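Local coordinates for protein precorrin-6y methylase (Rhodobacter capsulatus, PDB 3NJR) that probably methylates and decarboxylates a precorrin intermediate during cobalamin biosynthesis, this chain being the C-terminal domain of the enzyme, with S-adenosyl-L-homocysteine bound, at residues L51-G63 / L117-G130. Residues are numbered along the deposited sequence; the frame is centred on the assembly and turned at random.
Sequences LAPRRGELLWDIG and LADLPLPEAVFIGG. With SAH (S-adenosyl-L-homocysteine), chain C.
Strands 58-62 and 125-128 run side by side as the central parallel pair of a Rossmann-like class I methyltransferase sheet, with Leu59, Trp60, Asp61 and Ile62 opposite Ala125, Val126, Phe127 and Ile128. Backbone hydrogen bonds pass from Ala125 N to Leu58 O, Trp60 N to Ala125 O, Phe127 N to Trp60 O and Ile62 N to Phe127 O. At the start of the pair Leu58 O also accepts Glu124 N, while the bent side chain of Glu124 returns OE1 to Leu58 N at 2.7 Å, using the lone pair away from its other oxygen. The carboxylate of Glu57 turns instead to Arg149, its salt-bridge partner.

On the face of Trp60 and Ile62, loop 117-123 packs round the indole: Pro123 CD sits over the six-membered ring, 3.6 Å from its centroid, and Leu120 CD1 lies over the opposite face near the rim. Trp60 NE1 makes a weak hydrogen bond (N-H...O 124°) to Pro121 O, which lies near the ring edge but tilted from its plane toward the Pro123 side. Leu117 CG meets CZ3 obliquely, at 3.7 Å. Farther along, Ile62 CD1 packs against Val126 CG1 (3.7 Å).

As in other methyltransferases of this fold, the cofactor site lies at the C-terminal ends of the parallel strands. There Ile62 O accepts two hydrogen bonds, Gly129 N nearly in line with the carbonyl and Gly130 N 40° above its plane, off the lone pairs. Gly63, whose backbone angles by themselves call for glycine, packs directly against Gly130, and its CA approaches N3 of the S-adenosyl-L-homocysteine adenine. On the other sheet face, Asp61 and Phe127 extend side by side; with CG anti to the backbone N (chi1 173°), Asp61 brings OD1 to the ring edge, 3.4 Å from Phe127 CD2, while OD2 is hydrogen-bonded to Ser70 OG.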
ATOM      1  N   LEU A  51       2.296 -19.775  11.869  1.00 23.97           N
ATOM      2  CA  LEU A  51       2.308 -21.227  12.037  1.00 23.61           C
ATOM      3  C   LEU A  51       2.590 -21.571  13.494  1.00 24.10           C
ATOM      4  O   LEU A  51       1.987 -22.503  14.043  1.00 24.08           O
ATOM      5  CB  LEU A  51       3.326 -21.892  11.095  1.00 23.18           C
ATOM      6  CG  LEU A  51       2.903 -22.012   9.622  1.00 22.35           C
ATOM      7  CD1 LEU A  51       4.055 -22.366   8.720  1.00 19.30           C
ATOM      8  CD2 LEU A  51       1.806 -23.048   9.458  1.00 22.30           C
ATOM      9  N   ALA A  52       3.497 -20.806  14.119  1.00 24.05           N
ATOM     10  CA  ALA A  52       3.754 -20.887  15.570  1.00 24.04           C
ATOM     11  C   ALA A  52       4.168 -22.275  16.053  1.00 24.22           C
ATOM     12  O   ALA A  52       3.512 -22.829  16.914  1.00 24.17           O
ATOM     13  CB  ALA A  52       2.539 -20.386  16.370  1.00 22.87           C
ATOM     14  N   PRO A  53       5.271 -22.832  15.509  1.00 25.37           N
ATOM     15  CA  PRO A  53       5.760 -24.174  15.908  1.00 26.28           C
ATOM     16  C   PRO A  53       5.929 -24.338  17.432  1.00 28.05           C
ATOM     17  O   PRO A  53       6.453 -23.428  18.097  1.00 29.04           O
ATOM     18  CB  PRO A  53       7.138 -24.264  15.250  1.00 25.89           C
ATOM     19  CG  PRO A  53       7.203 -23.181  14.252  1.00 24.66           C
ATOM     20  CD  PRO A  53       6.139 -22.186  14.499  1.00 24.81           C
ATOM     21  N   ARG A  54       5.456 -25.456  17.987  1.00 28.74           N
ATOM     22  CA  ARG A  54       5.851 -25.876  19.334  1.00 29.11           C
ATOM     23  C   ARG A  54       6.674 -27.117  19.073  1.00 29.56           C
ATOM     24  O   ARG A  54       6.515 -27.755  18.049  1.00 29.17           O
ATOM     25  CB  ARG A  54       4.655 -26.230  20.222  1.00 28.86           C
ATOM     26  CG  ARG A  54       3.930 -25.072  20.883  1.00 30.21           C
ATOM     27  CD  ARG A  54       3.002 -24.347  19.919  1.00 32.63           C
ATOM     28  NE  ARG A  54       2.102 -23.447  20.646  1.00 35.77           N
ATOM     29  CZ  ARG A  54       1.379 -22.473  20.082  1.00 35.73           C
ATOM     30  NH1 ARG A  54       1.441 -22.260  18.772  1.00 34.71           N
ATOM     31  NH2 ARG A  54       0.580 -21.712  20.834  1.00 34.58           N
ATOM     32  N   ARG A  55       7.537 -27.463  20.017  1.00 31.14           N
ATOM     33  CA  ARG A  55       8.458 -28.600  19.900  1.00 31.79           C
ATOM     34  C   ARG A  55       7.724 -29.867  19.432  1.00 30.87           C
ATOM     35  O   ARG A  55       6.706 -30.244  20.009  1.00 30.20           O
ATOM     36  CB  ARG A  55       9.149 -28.821  21.266  1.00 32.69           C
ATOM     37  CG  ARG A  55      10.687 -28.963  21.220  1.00 36.77           C
ATOM     38  CD  ARG A  55      11.363 -28.051  22.271  1.00 42.08           C
ATOM     39  NE  ARG A  55      12.753 -27.660  21.969  1.00 46.34           N
ATOM     40  CZ  ARG A  55      13.326 -27.602  20.758  1.00 49.27           C
ATOM     41  NH1 ARG A  55      12.659 -27.893  19.647  1.00 49.54           N
ATOM     42  NH2 ARG A  55      14.595 -27.234  20.655  1.00 51.68           N
ATOM     43  N   GLY A  56       8.230 -30.488  18.366  1.00 30.27           N
ATOM     44  CA  GLY A  56       7.738 -31.791  17.916  1.00 29.56           C
ATOM     45  C   GLY A  56       6.435 -31.829  17.117  1.00 29.60           C
ATOM     46  O   GLY A  56       6.062 -32.897  16.581  1.00 30.46           O
ATOM     47  N   GLU A  57       5.738 -30.692  17.019  1.00 28.02           N
ATOM     48  CA  GLU A  57       4.512 -30.612  16.241  1.00 26.51           C
ATOM     49  C   GLU A  57       4.771 -30.966  14.782  1.00 25.68           C
ATOM     50  O   GLU A  57       5.879 -30.768  14.274  1.00 25.21           O
ATOM     51  CB  GLU A  57       3.921 -29.216  16.324  1.00 26.80           C
ATOM     52  CG  GLU A  57       3.179 -28.901  17.598  1.00 26.69           C
ATOM     53  CD  GLU A  57       2.379 -27.622  17.472  1.00 29.89           C
ATOM     54  OE1 GLU A  57       2.717 -26.776  16.620  1.00 29.47           O
ATOM     55  OE2 GLU A  57       1.397 -27.450  18.217  1.00 32.62           O
ATOM     56  N   LEU A  58       3.745 -31.488  14.113  1.00 24.92           N
ATOM     57  CA  LEU A  58       3.865 -31.917  12.710  1.00 24.40           C
ATOM     58  C   LEU A  58       3.254 -30.889  11.773  1.00 24.40           C
ATOM     59  O   LEU A  58       2.172 -30.364  12.060  1.00 24.61           O
ATOM     60  CB  LEU A  58       3.234 -33.302  12.496  1.00 23.65           C
ATOM     61  CG  LEU A  58       3.140 -33.927  11.094  1.00 24.66           C
ATOM     62  CD1 LEU A  58       4.482 -34.230  10.445  1.00 25.02           C
ATOM     63  CD2 LEU A  58       2.329 -35.192  11.134  1.00 24.92           C
ATOM     64  N   LEU A  59       3.946 -30.620  10.658  1.00 24.42           N
ATOM     65  CA  LEU A  59       3.449 -29.738   9.594  1.00 24.54           C
ATOM     66  C   LEU A  59       3.177 -30.453   8.245  1.00 25.61           C
ATOM     67  O   LEU A  59       4.031 -31.186   7.716  1.00 26.20           O
ATOM     68  CB  LEU A  59       4.413 -28.554   9.364  1.00 23.89           C
ATOM     69  CG  LEU A  59       4.073 -27.546   8.242  1.00 22.20           C
ATOM     70  CD1 LEU A  59       2.965 -26.572   8.623  1.00 19.84           C
ATOM     71  CD2 LEU A  59       5.283 -26.798   7.732  1.00 21.20           C
ATOM     72  N   TRP A  60       1.999 -30.222   7.680  1.00 25.86           N
ATOM     73  CA  TRP A  60       1.785 -30.512   6.269  1.00 26.78           C
ATOM     74  C   TRP A  60       2.120 -29.239   5.530  1.00 27.07           C
ATOM     75  O   TRP A  60       1.503 -28.214   5.774  1.00 27.18           O
ATOM     76  CB  TRP A  60       0.312 -30.905   6.003  1.00 26.67           C
ATOM     77  CG  TRP A  60      -0.014 -32.329   6.339  1.00 27.51           C
ATOM     78  CD1 TRP A  60       0.811 -33.243   6.927  1.00 26.84           C
ATOM     79  CD2 TRP A  60      -1.262 -32.996   6.129  1.00 29.83           C
ATOM     80  NE1 TRP A  60       0.169 -34.432   7.080  1.00 27.32           N
ATOM     81  CE2 TRP A  60      -1.113 -34.312   6.607  1.00 30.44           C
ATOM     82  CE3 TRP A  60      -2.501 -32.606   5.592  1.00 30.61           C
ATOM     83  CZ2 TRP A  60      -2.163 -35.257   6.554  1.00 31.28           C
ATOM     84  CZ3 TRP A  60      -3.533 -33.537   5.547  1.00 30.32           C
ATOM     85  CH2 TRP A  60      -3.357 -34.845   6.020  1.00 30.34           C
ATOM     86  N   ASP A  61       3.102 -29.292   4.643  1.00 28.23           N
ATOM     87  CA  ASP A  61       3.456 -28.135   3.817  1.00 29.90           C
ATOM     88  C   ASP A  61       3.031 -28.438   2.390  1.00 30.21           C
ATOM     89  O   ASP A  61       3.726 -29.150   1.664  1.00 30.47           O
ATOM     90  CB  ASP A  61       4.972 -27.839   3.915  1.00 30.31           C
ATOM     91  CG  ASP A  61       5.461 -26.729   2.944  1.00 34.03           C
ATOM     92  OD1 ASP A  61       4.649 -26.169   2.135  1.00 39.05           O
ATOM     93  OD2 ASP A  61       6.691 -26.413   2.981  1.00 35.80           O
ATOM     94  N   ILE A  62       1.884 -27.907   1.986  1.00 30.87           N
ATOM     95  CA  ILE A  62       1.403 -28.134   0.631  1.00 31.59           C
ATOM     96  C   ILE A  62       1.966 -27.089  -0.326  1.00 32.48           C
ATOM     97  O   ILE A  62       1.872 -25.887  -0.076  1.00 32.93           O
ATOM     98  CB  ILE A  62      -0.128 -28.177   0.568  1.00 31.54           C
ATOM     99  CG1 ILE A  62      -0.649 -29.378   1.371  1.00 30.23           C
ATOM    100  CG2 ILE A  62      -0.598 -28.252  -0.887  1.00 32.15           C
ATOM    101  CD1 ILE A  62      -1.945 -29.128   2.077  1.00 28.30           C
ATOM    102  N   GLY A  63       2.575 -27.553  -1.408  1.00 33.22           N
ATOM    103  CA  GLY A  63       3.176 -26.650  -2.381  1.00 34.51           C
ATOM    104  C   GLY A  63       4.600 -26.320  -1.996  1.00 35.50           C
ATOM    105  O   GLY A  63       5.044 -25.168  -2.120  1.00 36.06           O
ATOM    106  N   LEU A 117      -1.870 -36.497   0.288  1.00 39.78           N
ATOM    107  CA  LEU A 117      -2.178 -36.305   1.698  1.00 39.10           C
ATOM    108  C   LEU A 117      -2.850 -37.509   2.306  1.00 39.21           C
ATOM    109  O   LEU A 117      -2.870 -37.647   3.522  1.00 39.13           O
ATOM    110  CB  LEU A 117      -3.143 -35.134   1.851  1.00 38.96           C
ATOM    111  CG  LEU A 117      -2.627 -33.707   1.947  1.00 38.19           C
ATOM    112  CD1 LEU A 117      -1.347 -33.526   1.154  1.00 38.72           C
ATOM    113  CD2 LEU A 117      -3.702 -32.730   1.513  1.00 35.79           C
ATOM    114  N   ALA A 118      -3.420 -38.361   1.458  1.00 39.67           N
ATOM    115  CA  ALA A 118      -4.376 -39.399   1.900  1.00 39.86           C
ATOM    116  C   ALA A 118      -3.835 -40.427   2.872  1.00 39.76           C
ATOM    117  O   ALA A 118      -4.557 -40.840   3.783  1.00 40.02           O
ATOM    118  CB  ALA A 118      -5.018 -40.103   0.693  1.00 40.18           C
ATOM    119  N   ASP A 119      -2.593 -40.866   2.683  1.00 39.42           N
ATOM    120  CA  ASP A 119      -2.011 -41.823   3.642  1.00 39.71           C
ATOM    121  C   ASP A 119      -1.074 -41.197   4.690  1.00 39.03           C
ATOM    122  O   ASP A 119      -0.367 -41.916   5.408  1.00 39.79           O
ATOM    123  CB  ASP A 119      -1.314 -42.999   2.927  1.00 40.27           C
ATOM    124  CG  ASP A 119      -0.176 -42.547   1.998  1.00 43.16           C
ATOM    125  OD1 ASP A 119       0.016 -41.307   1.820  1.00 45.87           O
ATOM    126  OD2 ASP A 119       0.514 -43.444   1.430  1.00 45.02           O
ATOM    127  N   LEU A 120      -1.056 -39.874   4.782  1.00 37.48           N
ATOM    128  CA  LEU A 120      -0.166 -39.217   5.709  1.00 36.04           C
ATOM    129  C   LEU A 120      -0.816 -39.155   7.077  1.00 35.69           C
ATOM    130  O   LEU A 120      -2.048 -39.110   7.172  1.00 36.66           O
ATOM    131  CB  LEU A 120       0.184 -37.822   5.212  1.00 35.62           C
ATOM    132  CG  LEU A 120       0.834 -37.774   3.833  1.00 34.32           C
ATOM    133  CD1 LEU A 120       1.154 -36.340   3.445  1.00 31.89           C
ATOM    134  CD2 LEU A 120       2.069 -38.641   3.793  1.00 32.66           C
ATOM    135  N   PRO A 121      -0.003 -39.178   8.142  1.00 34.82           N
ATOM    136  CA  PRO A 121      -0.571 -38.957   9.480  1.00 34.44           C
ATOM    137  C   PRO A 121      -1.092 -37.528   9.585  1.00 34.17           C
ATOM    138  O   PRO A 121      -0.529 -36.637   8.946  1.00 33.96           O
ATOM    139  CB  PRO A 121       0.634 -39.147  10.418  1.00 34.39           C
ATOM    140  CG  PRO A 121       1.853 -38.935   9.540  1.00 34.76           C
ATOM    141  CD  PRO A 121       1.454 -39.416   8.170  1.00 34.62           C
ATOM    142  N   LEU A 122      -2.143 -37.313  10.374  1.00 33.49           N
ATOM    143  CA  LEU A 122      -2.726 -35.979  10.529  1.00 33.07           C
ATOM    144  C   LEU A 122      -1.793 -34.978  11.255  1.00 33.06           C
ATOM    145  O   LEU A 122      -1.164 -35.310  12.264  1.00 33.44           O
ATOM    146  CB  LEU A 122      -4.097 -36.056  11.213  1.00 32.84           C
ATOM    147  CG  LEU A 122      -5.245 -36.749  10.448  1.00 33.01           C
ATOM    148  CD1 LEU A 122      -6.532 -36.797  11.277  1.00 31.01           C
ATOM    149  CD2 LEU A 122      -5.509 -36.125   9.068  1.00 32.79           C
ATOM    150  N   PRO A 123      -1.704 -33.740  10.744  1.00 32.61           N
ATOM    151  CA  PRO A 123      -0.705 -32.819  11.268  1.00 32.20           C
ATOM    152  C   PRO A 123      -1.265 -32.035  12.436  1.00 31.89           C
ATOM    153  O   PRO A 123      -2.473 -32.096  12.665  1.00 31.72           O
ATOM    154  CB  PRO A 123      -0.500 -31.873  10.100  1.00 32.44           C
ATOM    155  CG  PRO A 123      -1.898 -31.781   9.498  1.00 32.10           C
ATOM    156  CD  PRO A 123      -2.406 -33.178   9.571  1.00 32.55           C
ATOM    157  N   GLU A 124      -0.385 -31.323  13.153  1.00 30.97           N
ATOM    158  CA  GLU A 124      -0.784 -30.350  14.160  1.00 30.44           C
ATOM    159  C   GLU A 124      -1.010 -28.965  13.502  1.00 29.69           C
ATOM    160  O   GLU A 124      -1.802 -28.156  14.001  1.00 29.29           O
ATOM    161  CB  GLU A 124       0.269 -30.266  15.264  1.00 30.93           C
ATOM    162  CG  GLU A 124       0.145 -31.311  16.401  1.00 32.87           C
ATOM    163  CD  GLU A 124       0.726 -32.688  16.061  1.00 37.16           C
ATOM    164  OE1 GLU A 124       1.809 -32.777  15.430  1.00 37.71           O
ATOM    165  OE2 GLU A 124       0.099 -33.712  16.436  1.00 40.62           O
ATOM    166  N   ALA A 125      -0.315 -28.722  12.378  1.00 28.51           N
ATOM    167  CA  ALA A 125      -0.455 -27.515  11.534  1.00 27.13           C
ATOM    168  C   ALA A 125      -0.370 -27.815  10.014  1.00 26.52           C
ATOM    169  O   ALA A 125       0.316 -28.764   9.606  1.00 26.19           O
ATOM    170  CB  ALA A 125       0.604 -26.488  11.922  1.00 26.76           C
ATOM    171  N   VAL A 126      -1.048 -27.005   9.186  1.00 25.76           N
ATOM    172  CA  VAL A 126      -0.947 -27.108   7.704  1.00 25.35           C
ATOM    173  C   VAL A 126      -0.624 -25.761   7.069  1.00 25.51           C
ATOM    174  O   VAL A 126      -1.164 -24.725   7.473  1.00 25.45           O
ATOM    175  CB  VAL A 126      -2.261 -27.517   7.033  1.00 25.44           C
ATOM    176  CG1 VAL A 126      -2.020 -27.917   5.570  1.00 25.97           C
ATOM    177  CG2 VAL A 126      -2.991 -28.592   7.792  1.00 24.94           C
ATOM    178  N   PHE A 127       0.227 -25.774   6.048  1.00 25.64           N
ATOM    179  CA  PHE A 127       0.553 -24.566   5.311  1.00 25.71           C
ATOM    180  C   PHE A 127       0.270 -24.806   3.863  1.00 27.59           C
ATOM    181  O   PHE A 127       0.751 -25.771   3.279  1.00 27.52           O
ATOM    182  CB  PHE A 127       2.025 -24.148   5.490  1.00 24.92           C
ATOM    183  CG  PHE A 127       2.468 -23.052   4.540  1.00 21.09           C
ATOM    184  CD1 PHE A 127       2.019 -21.744   4.699  1.00 16.07           C
ATOM    185  CD2 PHE A 127       3.313 -23.339   3.462  1.00 19.26           C
ATOM    186  CE1 PHE A 127       2.408 -20.728   3.809  1.00 14.77           C
ATOM    187  CE2 PHE A 127       3.709 -22.322   2.553  1.00 17.31           C
ATOM    188  CZ  PHE A 127       3.261 -21.009   2.744  1.00 13.83           C
ATOM    189  N   ILE A 128      -0.514 -23.912   3.278  1.00 30.48           N
ATOM    190  CA  ILE A 128      -0.764 -23.946   1.838  1.00 33.11           C
ATOM    191  C   ILE A 128      -0.124 -22.733   1.184  1.00 34.74           C
ATOM    192  O   ILE A 128      -0.616 -21.601   1.321  1.00 34.85           O
ATOM    193  CB  ILE A 128      -2.269 -23.965   1.491  1.00 33.11           C
ATOM    194  CG1 ILE A 128      -2.985 -25.131   2.186  1.00 34.29           C
ATOM    195  CG2 ILE A 128      -2.452 -24.066  -0.007  1.00 33.90           C
ATOM    196  CD1 ILE A 128      -3.670 -24.782   3.498  1.00 35.07           C
ATOM    197  N   GLY A 129       1.016 -22.978   0.537  1.00 36.79           N
ATOM    198  CA  GLY A 129       1.565 -22.086  -0.483  1.00 39.24           C
ATOM    199  C   GLY A 129       1.252 -22.722  -1.838  1.00 41.24           C
ATOM    200  O   GLY A 129       1.309 -22.059  -2.874  1.00 41.91           O
ATOM    201  N   GLY A 130       0.907 -24.014  -1.821  1.00 42.37           N
ATOM    202  CA  GLY A 130       0.598 -24.784  -3.029  1.00 43.75           C
ATOM    203  C   GLY A 130      -0.748 -24.448  -3.631  1.00 44.68           C
ATOM    204  O   GLY A 130      -1.439 -23.544  -3.146  1.00 45.36           O
TER
HETATM  205  N   SAH C 300       6.547 -22.260  -0.052  1.00 84.89           N
HETATM  206  CA  SAH C 300       7.467 -22.389  -1.224  1.00 84.97           C
HETATM  207  CB  SAH C 300       7.064 -21.388  -2.309  1.00 85.13           C
HETATM  208  CG  SAH C 300       6.679 -22.072  -3.626  1.00 85.54           C
HETATM  209  SD  SAH C 300       4.938 -21.936  -3.909  1.00 86.87           S
HETATM  210  C   SAH C 300       8.903 -22.208  -0.790  1.00 84.83           C
HETATM  211  O   SAH C 300       9.848 -22.675  -1.425  1.00 84.71           O
HETATM  212  OXT SAH C 300       9.193 -21.592   0.228  1.00 84.83           O
HETATM  213  C5' SAH C 300       4.684 -22.701  -5.493  1.00 84.71           C
HETATM  214  C4' SAH C 300       4.912 -24.220  -5.507  1.00 83.25           C
HETATM  215  O4' SAH C 300       3.729 -24.983  -5.200  1.00 82.25           O
HETATM  216  C3' SAH C 300       5.369 -24.678  -6.888  1.00 82.52           C
HETATM  217  O3' SAH C 300       6.657 -25.276  -6.781  1.00 82.06           O
HETATM  218  C2' SAH C 300       4.360 -25.716  -7.346  1.00 81.80           C
HETATM  219  O2' SAH C 300       4.959 -26.833  -8.020  1.00 81.03           O
HETATM  220  C1' SAH C 300       3.678 -26.140  -6.053  1.00 81.07           C
HETATM  221  N9  SAH C 300       2.313 -26.690  -6.322  1.00 79.56           N
HETATM  222  C8  SAH C 300       1.451 -26.249  -7.265  1.00 79.15           C
HETATM  223  N7  SAH C 300       0.308 -26.974  -7.270  1.00 78.56           N
HETATM  224  C5  SAH C 300       0.423 -27.914  -6.313  1.00 78.24           C
HETATM  225  C6  SAH C 300      -0.427 -29.008  -5.778  1.00 77.98           C
HETATM  226  N6  SAH C 300      -1.649 -29.216  -6.310  1.00 77.83           N
HETATM  227  N1  SAH C 300       0.050 -29.777  -4.761  1.00 77.38           N
HETATM  228  C2  SAH C 300       1.273 -29.562  -4.239  1.00 77.03           C
HETATM  229  N3  SAH C 300       2.092 -28.582  -4.679  1.00 77.51           N
HETATM  230  C4  SAH C 300       1.743 -27.732  -5.690  1.00 78.52           C